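Local coordinates for protein ubiquitin-like-specific protease 2 (Saccharomyces cerevisiae, PDB 5LNB) that removes SUMO from modified proteins as a cysteine protease of the C48 (Ulp1) family, seen here as its catalytic domain, at residues A[73-78]-A[109-114]; A[82-87]-A[175-180]; A[127-132]-A[158-163]. All blocks are in the same frame, centred on the assembly; numbering follows the deposited sequence.

Contact 1 of 3, residues A[73-78]-A[109-114]; sequences REQVHL and SKKYVV
Three main-chain hydrogen bonds join Gln75 and His77 to Tyr112 and Val114: Tyr112 N donates to Gln75 O, His77 N to Tyr112 O and Val114 N to His77 O, the last at 2.8 Å and 169°. Gln75 O also takes a weak bond from Lys111 N. Between these bonds, CA-H groups of Val76 and Val113 lean on Tyr112 O and His77 O.

This is parallel pairing at the margin of the mixed sheet of the Ulp1-type catalytic domain, with 76-78 as an outermost strand and 112-119 as its inner neighbour; the short axes run 8° apart.

Among side chains, Lys110 reaches back to the 3-10 turn leading into the strand. Its chain bends at CG (chi2 -65°), Lys110 CG lies 3.8 Å from His77 CB, and NZ comes to Glu74 O at 3.1 Å, well above the carbonyl plane. Water 1 donates to the same Glu74 O and to Ser109 OG. Gln75 and Lys111 run side by side, NE2 of Gln75 being 3.8 Å from CD of Lys111, while Gln75 OE1 accepts from Lys72 N.

On the face of Val76, Leu78, Tyr112 and Val114, Leu78 CD1 meets Val114 CG1 at 3.8 Å, and helices 51-67 and 215-228 pack against it.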
ATOM      1  N   ARG A  73       3.863  14.046  -6.710  1.00 34.67           N
ATOM      2  CA  ARG A  73       4.214  12.746  -7.269  1.00 34.90           C
ATOM      3  C   ARG A  73       5.603  12.293  -6.828  1.00 36.01           C
ATOM      4  O   ARG A  73       5.807  11.118  -6.502  1.00 34.48           O
ATOM      5  CB  ARG A  73       4.135  12.793  -8.797  1.00 32.73           C
ATOM      6  CG  ARG A  73       4.442  11.446  -9.452  1.00 34.10           C
ATOM      7  CD  ARG A  73       4.134  11.427 -10.941  1.00 35.31           C
ATOM      8  NE  ARG A  73       2.729  11.694 -11.211  1.00 31.64           N
ATOM      9  CZ  ARG A  73       1.752  10.795 -11.105  1.00 33.58           C
ATOM     10  NH1 ARG A  73       2.021   9.554 -10.715  1.00 31.69           N
ATOM     11  NH2 ARG A  73       0.494  11.139 -11.376  1.00 31.99           N
ATOM     12  N   GLU A  74       6.574  13.204  -6.821  1.00 30.06           N
ATOM     13  CA  GLU A  74       7.949  12.834  -6.517  1.00 34.12           C
ATOM     14  C   GLU A  74       8.181  12.496  -5.047  1.00 33.18           C
ATOM     15  O   GLU A  74       9.285  12.058  -4.714  1.00 31.17           O
ATOM     16  CB  GLU A  74       8.894  13.960  -6.942  1.00 39.19           C
ATOM     17  CG  GLU A  74       8.567  15.317  -6.333  1.00 49.59           C
ATOM     18  CD  GLU A  74       7.825  16.257  -7.294  1.00 58.56           C
ATOM     19  OE1 GLU A  74       6.843  15.827  -7.964  1.00 50.10           O
ATOM     20  OE2 GLU A  74       8.236  17.440  -7.372  1.00 62.69           O
ATOM     21  N   GLN A  75       7.194  12.675  -4.168  1.00 30.62           N
ATOM     22  CA  GLN A  75       7.363  12.395  -2.746  1.00 29.59           C
ATOM     23  C   GLN A  75       7.048  10.953  -2.359  1.00 27.41           C
ATOM     24  O   GLN A  75       7.380  10.550  -1.236  1.00 25.14           O
ATOM     25  CB  GLN A  75       6.481  13.326  -1.909  1.00 29.71           C
ATOM     26  CG  GLN A  75       6.803  14.800  -2.071  1.00 31.80           C
ATOM     27  CD  GLN A  75       5.852  15.693  -1.293  1.00 36.08           C
ATOM     28  OE1 GLN A  75       4.684  15.351  -1.078  1.00 36.24           O
ATOM     29  NE2 GLN A  75       6.359  16.836  -0.841  1.00 36.71           N
ATOM     30  N   VAL A  76       6.431  10.167  -3.247  1.00 23.21           N
ATOM     31  CA  VAL A  76       5.896   8.854  -2.903  1.00 24.91           C
ATOM     32  C   VAL A  76       6.407   7.821  -3.899  1.00 29.31           C
ATOM     33  O   VAL A  76       6.420   8.069  -5.108  1.00 23.16           O
ATOM     34  CB  VAL A  76       4.348   8.869  -2.884  1.00 28.26           C
ATOM     35  CG1 VAL A  76       3.804   9.236  -4.260  1.00 27.57           C
ATOM     36  CG2 VAL A  76       3.776   7.526  -2.427  1.00 18.88           C
ATOM     37  N   HIS A  77       6.813   6.654  -3.396  1.00 25.51           N
ATOM     38  CA  HIS A  77       7.085   5.483  -4.223  1.00 21.76           C
ATOM     39  C   HIS A  77       6.250   4.311  -3.716  1.00 29.86           C
ATOM     40  O   HIS A  77       6.373   3.913  -2.551  1.00 23.40           O
ATOM     41  CB  HIS A  77       8.564   5.117  -4.212  1.00 23.32           C
ATOM     42  CG  HIS A  77       8.940   4.135  -5.278  1.00 31.78           C
ATOM     43  ND1 HIS A  77       8.716   2.781  -5.158  1.00 32.94           N
ATOM     44  CD2 HIS A  77       9.504   4.315  -6.495  1.00 32.79           C
ATOM     45  CE1 HIS A  77       9.138   2.168  -6.250  1.00 32.83           C
ATOM     46  NE2 HIS A  77       9.618   3.077  -7.077  1.00 35.68           N
ATOM     47  N   LEU A  78       5.411   3.760  -4.594  1.00 28.33           N
ATOM     48  CA  LEU A  78       4.524   2.652  -4.259  1.00 19.51           C
ATOM     49  C   LEU A  78       5.116   1.365  -4.810  1.00 19.59           C
ATOM     50  O   LEU A  78       5.289   1.226  -6.022  1.00 23.60           O
ATOM     51  CB  LEU A  78       3.118   2.869  -4.821  1.00 18.14           C
ATOM     52  CG  LEU A  78       2.164   1.674  -4.735  1.00 21.99           C
ATOM     53  CD1 LEU A  78       1.909   1.247  -3.279  1.00 16.42           C
ATOM     54  CD2 LEU A  78       0.837   1.959  -5.421  1.00 22.76           C
ATOM     55  N   SER A 109      14.999   9.711  -2.130  1.00 23.78           N
ATOM     56  CA  SER A 109      14.417  11.029  -2.356  1.00 25.78           C
ATOM     57  C   SER A 109      12.923  11.059  -2.044  1.00 21.47           C
ATOM     58  O   SER A 109      12.290  12.113  -2.167  1.00 22.50           O
ATOM     59  CB  SER A 109      14.660  11.489  -3.796  1.00 27.00           C
ATOM     60  OG  SER A 109      13.909  10.709  -4.708  1.00 36.16           O
ATOM     61  N   LYS A 110      12.351   9.943  -1.615  1.00 20.16           N
ATOM     62  CA  LYS A 110      10.929   9.874  -1.320  1.00 20.72           C
ATOM     63  C   LYS A 110      10.649  10.189   0.149  1.00 26.23           C
ATOM     64  O   LYS A 110      11.376   9.755   1.048  1.00 28.72           O
ATOM     65  CB  LYS A 110      10.392   8.485  -1.672  1.00 21.46           C
ATOM     66  CG  LYS A 110      10.775   8.015  -3.071  1.00 22.40           C
ATOM     67  CD  LYS A 110      10.132   8.899  -4.122  1.00 25.32           C
ATOM     68  CE  LYS A 110      10.851   8.795  -5.454  1.00 27.88           C
ATOM     69  NZ  LYS A 110      10.172   9.690  -6.421  1.00 34.41           N
ATOM     70  N   LYS A 111       9.583  10.951   0.383  1.00 27.50           N
ATOM     71  CA  LYS A 111       9.044  11.089   1.733  1.00 28.60           C
ATOM     72  C   LYS A 111       8.310   9.831   2.204  1.00 26.22           C
ATOM     73  O   LYS A 111       8.309   9.537   3.402  1.00 27.53           O
ATOM     74  CB  LYS A 111       8.089  12.278   1.797  1.00 33.45           C
ATOM     75  CG  LYS A 111       8.758  13.628   1.789  1.00 36.49           C
ATOM     76  CD  LYS A 111       7.728  14.725   2.043  1.00 43.42           C
ATOM     77  CE  LYS A 111       8.416  16.017   2.438  1.00 56.53           C
ATOM     78  NZ  LYS A 111       9.315  15.807   3.612  1.00 62.12           N
ATOM     79  N   TYR A 112       7.663   9.090   1.302  1.00 23.20           N
ATOM     80  CA  TYR A 112       6.860   7.920   1.677  1.00 19.29           C
ATOM     81  C   TYR A 112       7.151   6.796   0.696  1.00 20.34           C
ATOM     82  O   TYR A 112       6.922   6.947  -0.506  1.00 25.23           O
ATOM     83  CB  TYR A 112       5.350   8.237   1.685  1.00 17.66           C
ATOM     84  CG  TYR A 112       5.031   9.608   2.244  1.00 18.97           C
ATOM     85  CD1 TYR A 112       5.115   9.867   3.609  1.00 20.20           C
ATOM     86  CD2 TYR A 112       4.679  10.653   1.398  1.00 19.97           C
ATOM     87  CE1 TYR A 112       4.851  11.145   4.116  1.00 23.57           C
ATOM     88  CE2 TYR A 112       4.407  11.920   1.890  1.00 21.91           C
ATOM     89  CZ  TYR A 112       4.502  12.162   3.242  1.00 24.18           C
ATOM     90  OH  TYR A 112       4.237  13.427   3.699  1.00 29.67           O
ATOM     91  N   VAL A 113       7.657   5.675   1.194  1.00 17.44           N
ATOM     92  CA  VAL A 113       7.816   4.472   0.383  1.00 16.60           C
ATOM     93  C   VAL A 113       6.846   3.433   0.933  1.00 22.40           C
ATOM     94  O   VAL A 113       6.949   3.035   2.103  1.00 21.95           O
ATOM     95  CB  VAL A 113       9.262   3.958   0.382  1.00 15.30           C
ATOM     96  CG1 VAL A 113       9.390   2.733  -0.518  1.00 14.86           C
ATOM     97  CG2 VAL A 113      10.222   5.066  -0.083  1.00 20.88           C
ATOM     98  N   VAL A 114       5.894   3.017   0.100  1.00 22.51           N
ATOM     99  CA  VAL A 114       4.750   2.221   0.536  1.00 19.44           C
ATOM    100  C   VAL A 114       4.992   0.769   0.157  1.00 17.16           C
ATOM    101  O   VAL A 114       5.176   0.451  -1.024  1.00 20.78           O
ATOM    102  CB  VAL A 114       3.441   2.735  -0.079  1.00 17.75           C
ATOM    103  CG1 VAL A 114       2.247   1.882   0.413  1.00 20.91           C
ATOM    104  CG2 VAL A 114       3.237   4.221   0.260  1.00 16.38           C
TER
HETATM  105  O   HOH W   1      11.797  12.162  -5.852  1.00 43.47           O
HETATM  106  O   HOH W   2       3.575  15.818   2.035  1.00 44.05           O

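Contact 2 of 3, residues A[82-87]-A[175-180]; sequences FFYTKL and IDPIKE
Helix 82-87 and the early part of helix 172-190 pack against one another within the Ulp1-type catalytic domain, two helices crossing almost perpendicularly. Their short axes come no nearer than 10.6 Å and make an angle of 84°, so the backbones stay apart and four buried residues span the gap: Tyr84 and Leu87 from one helix, Pro177 and Ile178 from the other.

Tyr84 is the long arm. With CG anti to N (chi1 -178°), it carries its ring across to the second helix and meets Ile178 at an edge: CE2 lies 3.9 Å from Ile178 CG1, which sits in the ring plane, and CD2 is equally close to Ile178 CD1. The two side chains cross at about a right angle. Farther out, Tyr84 OH passes Pro177 CG at 4.2 Å, yet its polar need is met by Glu174 O, one turn back on the same helix as Pro177. Replacing Tyr84 by an alanine would probably leave Glu174 O without this hydrogen bond and open a gap beside Ile178.

Leu87 points toward the other helix, placing CD2 3.8 Å from Pro177 O and 4.2 Å from Ile178 CG1. No hydrogen bond links the two segments, which makes this an apolar contact with one polar anchor just beyond its edge.

Around it, Tyr84 also rests on Ile117 and Ile119 of strand 112-119, Leu87 touches Tyr94 and Val98 of helix 94-98, and Ile178 packs on Ile161 of strand 159-164. The pair thus lies against one face of the central sheet, with helix 94-98 beside it.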
ATOM      1  N   PHE A  82       4.202  -7.657  -4.882  1.00 22.34           N
ATOM      2  CA  PHE A  82       5.185  -8.682  -5.209  1.00 24.93           C
ATOM      3  C   PHE A  82       6.609  -8.299  -4.832  1.00 22.25           C
ATOM      4  O   PHE A  82       7.458  -9.191  -4.770  1.00 22.52           O
ATOM      5  CB  PHE A  82       5.110  -9.030  -6.695  1.00 31.09           C
ATOM      6  CG  PHE A  82       3.818  -9.680  -7.085  1.00 35.96           C
ATOM      7  CD1 PHE A  82       2.743  -8.912  -7.505  1.00 33.23           C
ATOM      8  CD2 PHE A  82       3.664 -11.056  -7.001  1.00 39.50           C
ATOM      9  CE1 PHE A  82       1.550  -9.503  -7.863  1.00 31.82           C
ATOM     10  CE2 PHE A  82       2.467 -11.656  -7.357  1.00 36.93           C
ATOM     11  CZ  PHE A  82       1.409 -10.877  -7.787  1.00 33.47           C
ATOM     12  N   PHE A  83       6.887  -7.022  -4.539  1.00 19.31           N
ATOM     13  CA  PHE A  83       8.237  -6.639  -4.134  1.00 19.98           C
ATOM     14  C   PHE A  83       8.682  -7.395  -2.882  1.00 24.78           C
ATOM     15  O   PHE A  83       9.729  -8.060  -2.878  1.00 22.89           O
ATOM     16  CB  PHE A  83       8.319  -5.127  -3.907  1.00 21.19           C
ATOM     17  CG  PHE A  83       9.595  -4.687  -3.240  1.00 19.71           C
ATOM     18  CD1 PHE A  83      10.766  -4.573  -3.965  1.00 22.86           C
ATOM     19  CD2 PHE A  83       9.625  -4.403  -1.885  1.00 19.68           C
ATOM     20  CE1 PHE A  83      11.944  -4.164  -3.351  1.00 29.36           C
ATOM     21  CE2 PHE A  83      10.802  -4.005  -1.263  1.00 19.23           C
ATOM     22  CZ  PHE A  83      11.958  -3.884  -1.999  1.00 24.02           C
ATOM     23  N   TYR A  84       7.909  -7.293  -1.793  1.00 21.49           N
ATOM     24  CA  TYR A  84       8.340  -7.932  -0.552  1.00 17.74           C
ATOM     25  C   TYR A  84       8.492  -9.429  -0.744  1.00 17.75           C
ATOM     26  O   TYR A  84       9.473 -10.028  -0.289  1.00 28.60           O
ATOM     27  CB  TYR A  84       7.361  -7.637   0.585  1.00 16.19           C
ATOM     28  CG  TYR A  84       7.773  -8.241   1.906  1.00 20.83           C
ATOM     29  CD1 TYR A  84       7.349  -9.517   2.270  1.00 24.59           C
ATOM     30  CD2 TYR A  84       8.563  -7.533   2.797  1.00 16.77           C
ATOM     31  CE1 TYR A  84       7.709 -10.076   3.479  1.00 25.14           C
ATOM     32  CE2 TYR A  84       8.934  -8.078   4.008  1.00 19.29           C
ATOM     33  CZ  TYR A  84       8.508  -9.348   4.347  1.00 23.90           C
ATOM     34  OH  TYR A  84       8.877  -9.901   5.548  1.00 24.61           O
ATOM     35  N   THR A  85       7.540 -10.051  -1.434  1.00 22.43           N
ATOM     36  CA  THR A  85       7.637 -11.483  -1.694  1.00 20.26           C
ATOM     37  C   THR A  85       8.921 -11.823  -2.441  1.00 27.17           C
ATOM     38  O   THR A  85       9.583 -12.824  -2.141  1.00 21.50           O
ATOM     39  CB  THR A  85       6.411 -11.933  -2.478  1.00 24.99           C
ATOM     40  OG1 THR A  85       5.238 -11.653  -1.703  1.00 27.38           O
ATOM     41  CG2 THR A  85       6.488 -13.431  -2.801  1.00 29.50           C
ATOM     42  N   LYS A  86       9.293 -11.000  -3.424  1.00 24.82           N
ATOM     43  CA  LYS A  86      10.552 -11.235  -4.119  1.00 25.11           C
ATOM     44  C   LYS A  86      11.725 -11.039  -3.170  1.00 23.28           C
ATOM     45  O   LYS A  86      12.655 -11.854  -3.143  1.00 22.60           O
ATOM     46  CB  LYS A  86      10.665 -10.306  -5.329  1.00 25.65           C
ATOM     47  CG  LYS A  86      11.871 -10.570  -6.233  1.00 29.07           C
ATOM     48  CD  LYS A  86      11.730 -11.892  -6.981  1.00 34.31           C
ATOM     49  CE  LYS A  86      12.831 -12.058  -8.015  1.00 37.92           C
ATOM     50  NZ  LYS A  86      13.009 -13.484  -8.368  1.00 44.34           N
ATOM     51  N   LEU A  87      11.663  -9.982  -2.358  1.00 23.44           N
ATOM     52  CA  LEU A  87      12.728  -9.665  -1.411  1.00 24.53           C
ATOM     53  C   LEU A  87      13.143 -10.879  -0.584  1.00 23.20           C
ATOM     54  O   LEU A  87      14.333 -11.177  -0.461  1.00 25.89           O
ATOM     55  CB  LEU A  87      12.275  -8.521  -0.502  1.00 22.12           C
ATOM     56  CG  LEU A  87      13.277  -8.029   0.539  1.00 24.06           C
ATOM     57  CD1 LEU A  87      14.554  -7.543  -0.144  1.00 24.91           C
ATOM     58  CD2 LEU A  87      12.646  -6.919   1.368  1.00 21.13           C
ATOM     59  N   ILE A 175       9.712  -7.303   9.249  1.00 25.41           N
ATOM     60  CA  ILE A 175      10.242  -6.018   8.819  1.00 27.08           C
ATOM     61  C   ILE A 175      11.765  -6.017   8.755  1.00 29.73           C
ATOM     62  O   ILE A 175      12.347  -5.157   8.078  1.00 25.29           O
ATOM     63  CB  ILE A 175       9.741  -4.895   9.744  1.00 28.20           C
ATOM     64  CG1 ILE A 175       8.225  -4.733   9.592  1.00 25.97           C
ATOM     65  CG2 ILE A 175      10.509  -3.590   9.494  1.00 25.06           C
ATOM     66  CD1 ILE A 175       7.754  -4.579   8.173  1.00 22.19           C
ATOM     67  N   ASP A 176      12.428  -6.964   9.421  1.00 31.73           N
ATOM     68  CA  ASP A 176      13.885  -6.987   9.398  1.00 28.10           C
ATOM     69  C   ASP A 176      14.445  -7.093   7.984  1.00 30.64           C
ATOM     70  O   ASP A 176      15.443  -6.418   7.698  1.00 32.57           O
ATOM     71  CB  ASP A 176      14.409  -8.124  10.289  1.00 30.26           C
ATOM     72  CG  ASP A 176      15.930  -8.239  10.260  1.00 41.77           C
ATOM     73  OD1 ASP A 176      16.459  -9.059   9.470  1.00 45.72           O
ATOM     74  OD2 ASP A 176      16.600  -7.482  11.004  1.00 40.94           O
ATOM     75  N   PRO A 177      13.885  -7.901   7.080  1.00 32.31           N
ATOM     76  CA  PRO A 177      14.392  -7.891   5.699  1.00 29.00           C
ATOM     77  C   PRO A 177      14.312  -6.524   5.051  1.00 29.88           C
ATOM     78  O   PRO A 177      15.123  -6.214   4.172  1.00 28.72           O
ATOM     79  CB  PRO A 177      13.486  -8.905   4.986  1.00 28.50           C
ATOM     80  CG  PRO A 177      13.025  -9.816   6.068  1.00 32.36           C
ATOM     81  CD  PRO A 177      12.895  -8.967   7.302  1.00 31.99           C
ATOM     82  N   ILE A 178      13.357  -5.688   5.449  1.00 29.19           N
ATOM     83  CA  ILE A 178      13.273  -4.366   4.844  1.00 26.86           C
ATOM     84  C   ILE A 178      14.377  -3.473   5.383  1.00 26.46           C
ATOM     85  O   ILE A 178      14.936  -2.649   4.649  1.00 27.73           O
ATOM     86  CB  ILE A 178      11.878  -3.751   5.053  1.00 25.21           C
ATOM     87  CG1 ILE A 178      10.805  -4.657   4.437  1.00 23.94           C
ATOM     88  CG2 ILE A 178      11.824  -2.351   4.438  1.00 16.41           C
ATOM     89  CD1 ILE A 178       9.392  -4.150   4.612  1.00 26.33           C
ATOM     90  N   LYS A 179      14.718  -3.621   6.665  1.00 25.38           N
ATOM     91  CA  LYS A 179      15.879  -2.916   7.200  1.00 23.92           C
ATOM     92  C   LYS A 179      17.132  -3.248   6.399  1.00 24.32           C
ATOM     93  O   LYS A 179      17.889  -2.354   6.007  1.00 26.25           O
ATOM     94  CB  LYS A 179      16.081  -3.264   8.670  1.00 24.13           C
ATOM     95  CG  LYS A 179      14.937  -2.898   9.577  1.00 26.70           C
ATOM     96  CD  LYS A 179      15.418  -2.811  11.014  1.00 26.29           C
ATOM     97  CE  LYS A 179      14.273  -2.546  11.981  1.00 25.92           C
ATOM     98  NZ  LYS A 179      14.782  -2.551  13.407  1.00 28.39           N
ATOM     99  N   GLU A 180      17.372  -4.537   6.147  1.00 25.74           N
ATOM    100  CA  GLU A 180      18.586  -4.925   5.434  1.00 27.21           C
ATOM    101  C   GLU A 180      18.553  -4.444   3.990  1.00 31.18           C
ATOM    102  O   GLU A 180      19.579  -4.019   3.442  1.00 35.73           O
ATOM    103  CB  GLU A 180      18.773  -6.441   5.506  1.00 31.34           C
ATOM    104  CG  GLU A 180      18.951  -6.973   6.941  1.00 35.62           C
ATOM    105  CD  GLU A 180      20.279  -6.554   7.599  1.00 47.73           C
ATOM    106  OE1 GLU A 180      21.278  -6.313   6.879  1.00 46.91           O
ATOM    107  OE2 GLU A 180      20.324  -6.474   8.847  1.00 51.35           O
TER

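Contact 3 of 3, residues A[127-132]-A[158-163]; sequences IITNLD and LVNILT
Ile127 and Leu162 exchange two backbone hydrogen bonds, N to O in both directions and both 2.8 Å long. Two residues on, Thr129 and Asn160 form the next hydrogen-bonded pair of the antiparallel strands. Here the bonds are unequal: Thr129 N to Asn160 O is 2.9 Å and almost straight at 172°, whereas Asn160 N to Thr129 O stretches to 3.3 Å and arrives from above the carbonyl plane. Between them, Ile128 and Ile161 make a non-hydrogen-bonded pair.

Beyond the strand end the pairing passes to a side chain. Asn130, with positive phi, leaves the extended path, and its ND2 donates to Leu158 O at 2.9 Å, meeting that carbonyl nearly end-on, though Leu158 O sits somewhat out of the Asn130 amide plane. The Asn160 amide crosses obliquely, its plane turned 57° from that of Asn130; the two ND2 groups are both donors and do not bond each other. Water 3 accepts from Asn160 ND2 and also pairs with Thr129 OG1, linking the side chains of Thr129 and Asn160 on one face.

On that face, Thr129 CG2 touches Leu162 CD1 at 3.6 Å, the side chains crossing at about a right angle. On the side of Ile128, Val159 CG1 touches both Ile128 CG2 and Leu131 CD2, each 3.7 Å away. This methyl stands anti to the backbone N of Val159 (chi1 177°), a position that also brings it up to Thr129 O.

These strands lie in the interior of the mixed five-stranded sheet: 122-129 also pairs with 112-119, and 159-164 with 199-203. Helix 172-190 packs on the face of Ile128 and Ile161, with Leu182 and Ile178 against Ile128 and Ile175 against Ile161.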
ATOM      1  N   ILE A 127       4.967   1.837   5.670  1.00 22.43           N
ATOM      2  CA  ILE A 127       5.310   3.043   4.932  1.00 24.31           C
ATOM      3  C   ILE A 127       6.621   3.551   5.515  1.00 23.35           C
ATOM      4  O   ILE A 127       6.713   3.793   6.728  1.00 21.25           O
ATOM      5  CB  ILE A 127       4.213   4.117   5.023  1.00 21.18           C
ATOM      6  CG1 ILE A 127       2.916   3.603   4.416  1.00 20.19           C
ATOM      7  CG2 ILE A 127       4.660   5.406   4.328  1.00 19.89           C
ATOM      8  CD1 ILE A 127       1.768   4.625   4.414  1.00 23.10           C
ATOM      9  N   ILE A 128       7.639   3.673   4.670  1.00 20.70           N
ATOM     10  CA  ILE A 128       8.967   4.087   5.112  1.00 19.34           C
ATOM     11  C   ILE A 128       9.060   5.601   5.010  1.00 23.76           C
ATOM     12  O   ILE A 128       8.846   6.168   3.933  1.00 24.81           O
ATOM     13  CB  ILE A 128      10.069   3.420   4.279  1.00 22.38           C
ATOM     14  CG1 ILE A 128       9.811   1.916   4.148  1.00 21.06           C
ATOM     15  CG2 ILE A 128      11.438   3.687   4.914  1.00 21.66           C
ATOM     16  CD1 ILE A 128      10.905   1.190   3.377  1.00 19.95           C
ATOM     17  N   THR A 129       9.383   6.258   6.125  1.00 20.33           N
ATOM     18  CA  THR A 129       9.518   7.706   6.166  1.00 20.83           C
ATOM     19  C   THR A 129      10.936   8.106   6.566  1.00 24.42           C
ATOM     20  O   THR A 129      11.703   7.314   7.125  1.00 21.41           O
ATOM     21  CB  THR A 129       8.513   8.333   7.150  1.00 22.99           C
ATOM     22  OG1 THR A 129       8.812   7.895   8.485  1.00 26.78           O
ATOM     23  CG2 THR A 129       7.080   7.929   6.792  1.00 19.24           C
ATOM     24  N   ASN A 130      11.272   9.363   6.278  1.00 28.05           N
ATOM     25  CA  ASN A 130      12.524  10.027   6.642  1.00 29.41           C
ATOM     26  C   ASN A 130      13.713   9.594   5.788  1.00 31.59           C
ATOM     27  O   ASN A 130      14.851  10.007   6.095  1.00 31.78           O
ATOM     28  CB  ASN A 130      12.878   9.832   8.122  1.00 28.36           C
ATOM     29  CG  ASN A 130      12.035  10.699   9.020  1.00 39.32           C
ATOM     30  OD1 ASN A 130      11.542  11.741   8.588  1.00 43.74           O
ATOM     31  ND2 ASN A 130      11.852  10.278  10.272  1.00 42.75           N
ATOM     32  N   LEU A 131      13.513   8.790   4.740  1.00 27.78           N
ATOM     33  CA  LEU A 131      14.628   8.475   3.854  1.00 23.93           C
ATOM     34  C   LEU A 131      15.183   9.736   3.207  1.00 25.92           C
ATOM     35  O   LEU A 131      16.396   9.856   3.011  1.00 25.30           O
ATOM     36  CB  LEU A 131      14.196   7.478   2.786  1.00 21.04           C
ATOM     37  CG  LEU A 131      13.776   6.088   3.282  1.00 21.37           C
ATOM     38  CD1 LEU A 131      13.212   5.291   2.116  1.00 17.42           C
ATOM     39  CD2 LEU A 131      14.962   5.379   3.913  1.00 18.92           C
ATOM     40  N   ASP A 132      14.311  10.693   2.879  1.00 28.90           N
ATOM     41  CA  ASP A 132      14.747  11.937   2.254  1.00 30.73           C
ATOM     42  C   ASP A 132      15.530  12.828   3.206  1.00 40.10           C
ATOM     43  O   ASP A 132      16.085  13.836   2.763  1.00 45.75           O
ATOM     44  CB  ASP A 132      13.546  12.708   1.688  1.00 30.42           C
ATOM     45  CG  ASP A 132      12.583  13.184   2.766  1.00 40.53           C
ATOM     46  OD1 ASP A 132      12.259  12.400   3.690  1.00 43.69           O
ATOM     47  OD2 ASP A 132      12.140  14.352   2.684  1.00 46.13           O
ATOM     48  N   LEU A 158      16.462   9.411  12.092  1.00 41.25           N
ATOM     49  CA  LEU A 158      15.923   8.064  12.245  1.00 36.86           C
ATOM     50  C   LEU A 158      14.964   7.728  11.112  1.00 34.24           C
ATOM     51  O   LEU A 158      14.026   8.485  10.841  1.00 36.66           O
ATOM     52  CB  LEU A 158      15.206   7.911  13.586  1.00 45.13           C
ATOM     53  CG  LEU A 158      16.125   7.842  14.808  1.00 51.67           C
ATOM     54  CD1 LEU A 158      15.304   7.607  16.069  1.00 51.97           C
ATOM     55  CD2 LEU A 158      17.159   6.738  14.620  1.00 47.52           C
ATOM     56  N   VAL A 159      15.193   6.590  10.468  1.00 26.89           N
ATOM     57  CA  VAL A 159      14.282   6.071   9.455  1.00 24.72           C
ATOM     58  C   VAL A 159      13.193   5.281  10.168  1.00 28.26           C
ATOM     59  O   VAL A 159      13.489   4.351  10.926  1.00 30.69           O
ATOM     60  CB  VAL A 159      15.029   5.192   8.443  1.00 21.94           C
ATOM     61  CG1 VAL A 159      14.058   4.590   7.426  1.00 20.17           C
ATOM     62  CG2 VAL A 159      16.191   5.977   7.772  1.00 22.38           C
ATOM     63  N   ASN A 160      11.936   5.650   9.935  1.00 23.93           N
ATOM     64  CA  ASN A 160      10.805   5.030  10.614  1.00 22.94           C
ATOM     65  C   ASN A 160      10.042   4.191   9.605  1.00 22.00           C
ATOM     66  O   ASN A 160       9.579   4.709   8.581  1.00 20.96           O
ATOM     67  CB  ASN A 160       9.889   6.075  11.255  1.00 25.53           C
ATOM     68  CG  ASN A 160      10.582   6.868  12.350  1.00 32.31           C
ATOM     69  OD1 ASN A 160      11.332   6.316  13.147  1.00 37.93           O
ATOM     70  ND2 ASN A 160      10.343   8.172  12.386  1.00 37.39           N
ATOM     71  N   ILE A 161       9.936   2.899   9.875  1.00 26.29           N
ATOM     72  CA  ILE A 161       9.127   2.001   9.065  1.00 22.02           C
ATOM     73  C   ILE A 161       7.784   1.890   9.774  1.00 22.00           C
ATOM     74  O   ILE A 161       7.645   1.147  10.747  1.00 24.71           O
ATOM     75  CB  ILE A 161       9.796   0.641   8.873  1.00 24.09           C
ATOM     76  CG1 ILE A 161      11.161   0.832   8.184  1.00 22.24           C
ATOM     77  CG2 ILE A 161       8.873  -0.302   8.076  1.00 17.13           C
ATOM     78  CD1 ILE A 161      11.966  -0.434   8.043  1.00 21.86           C
ATOM     79  N   LEU A 162       6.806   2.663   9.307  1.00 21.00           N
ATOM     80  CA  LEU A 162       5.493   2.714   9.942  1.00 20.10           C
ATOM     81  C   LEU A 162       4.691   1.490   9.506  1.00 22.13           C
ATOM     82  O   LEU A 162       4.281   1.391   8.344  1.00 16.92           O
ATOM     83  CB  LEU A 162       4.792   4.020   9.579  1.00 19.11           C
ATOM     84  CG  LEU A 162       5.610   5.301   9.805  1.00 24.97           C
ATOM     85  CD1 LEU A 162       4.849   6.542   9.314  1.00 20.71           C
ATOM     86  CD2 LEU A 162       6.011   5.462  11.277  1.00 20.50           C
ATOM     87  N   THR A 163       4.479   0.555  10.432  1.00 17.65           N
ATOM     88  CA  THR A 163       3.903  -0.758  10.155  1.00 25.09           C
ATOM     89  C   THR A 163       2.535  -0.872  10.821  1.00 25.84           C
ATOM     90  O   THR A 163       2.411  -0.646  12.032  1.00 28.20           O
ATOM     91  CB  THR A 163       4.824  -1.871  10.669  1.00 28.76           C
ATOM     92  OG1 THR A 163       6.163  -1.620  10.234  1.00 28.96           O
ATOM     93  CG2 THR A 163       4.387  -3.236  10.146  1.00 20.70           C
TER
HETATM   94  O   HOH W   3       8.090   9.736  10.558  1.00 33.86           O

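All three contacts lie within the Ulp1-family catalytic domain. Contacts 1 and 3 belong to the same mixed sheet, their centres about 11 Å apart; strands 112-119 and 122-129, one from each, are neighbours, with Val113 O probably hydrogen-bonded to Ile128 N. Contact 2 lies about 17 Å from contact 1 and 14 Å from contact 3, centre to centre, and brings helices to the sheet: its two helices rest on a sheet face to which contact 3 contributes. Along the chain, 73-78 runs on to helix 82-87, then 109-114, 127-132, 158-163 and 175-180 follow. Contact 2 therefore brackets all of contact 3 and interleaves with contact 1, joining early and later parts of the domain.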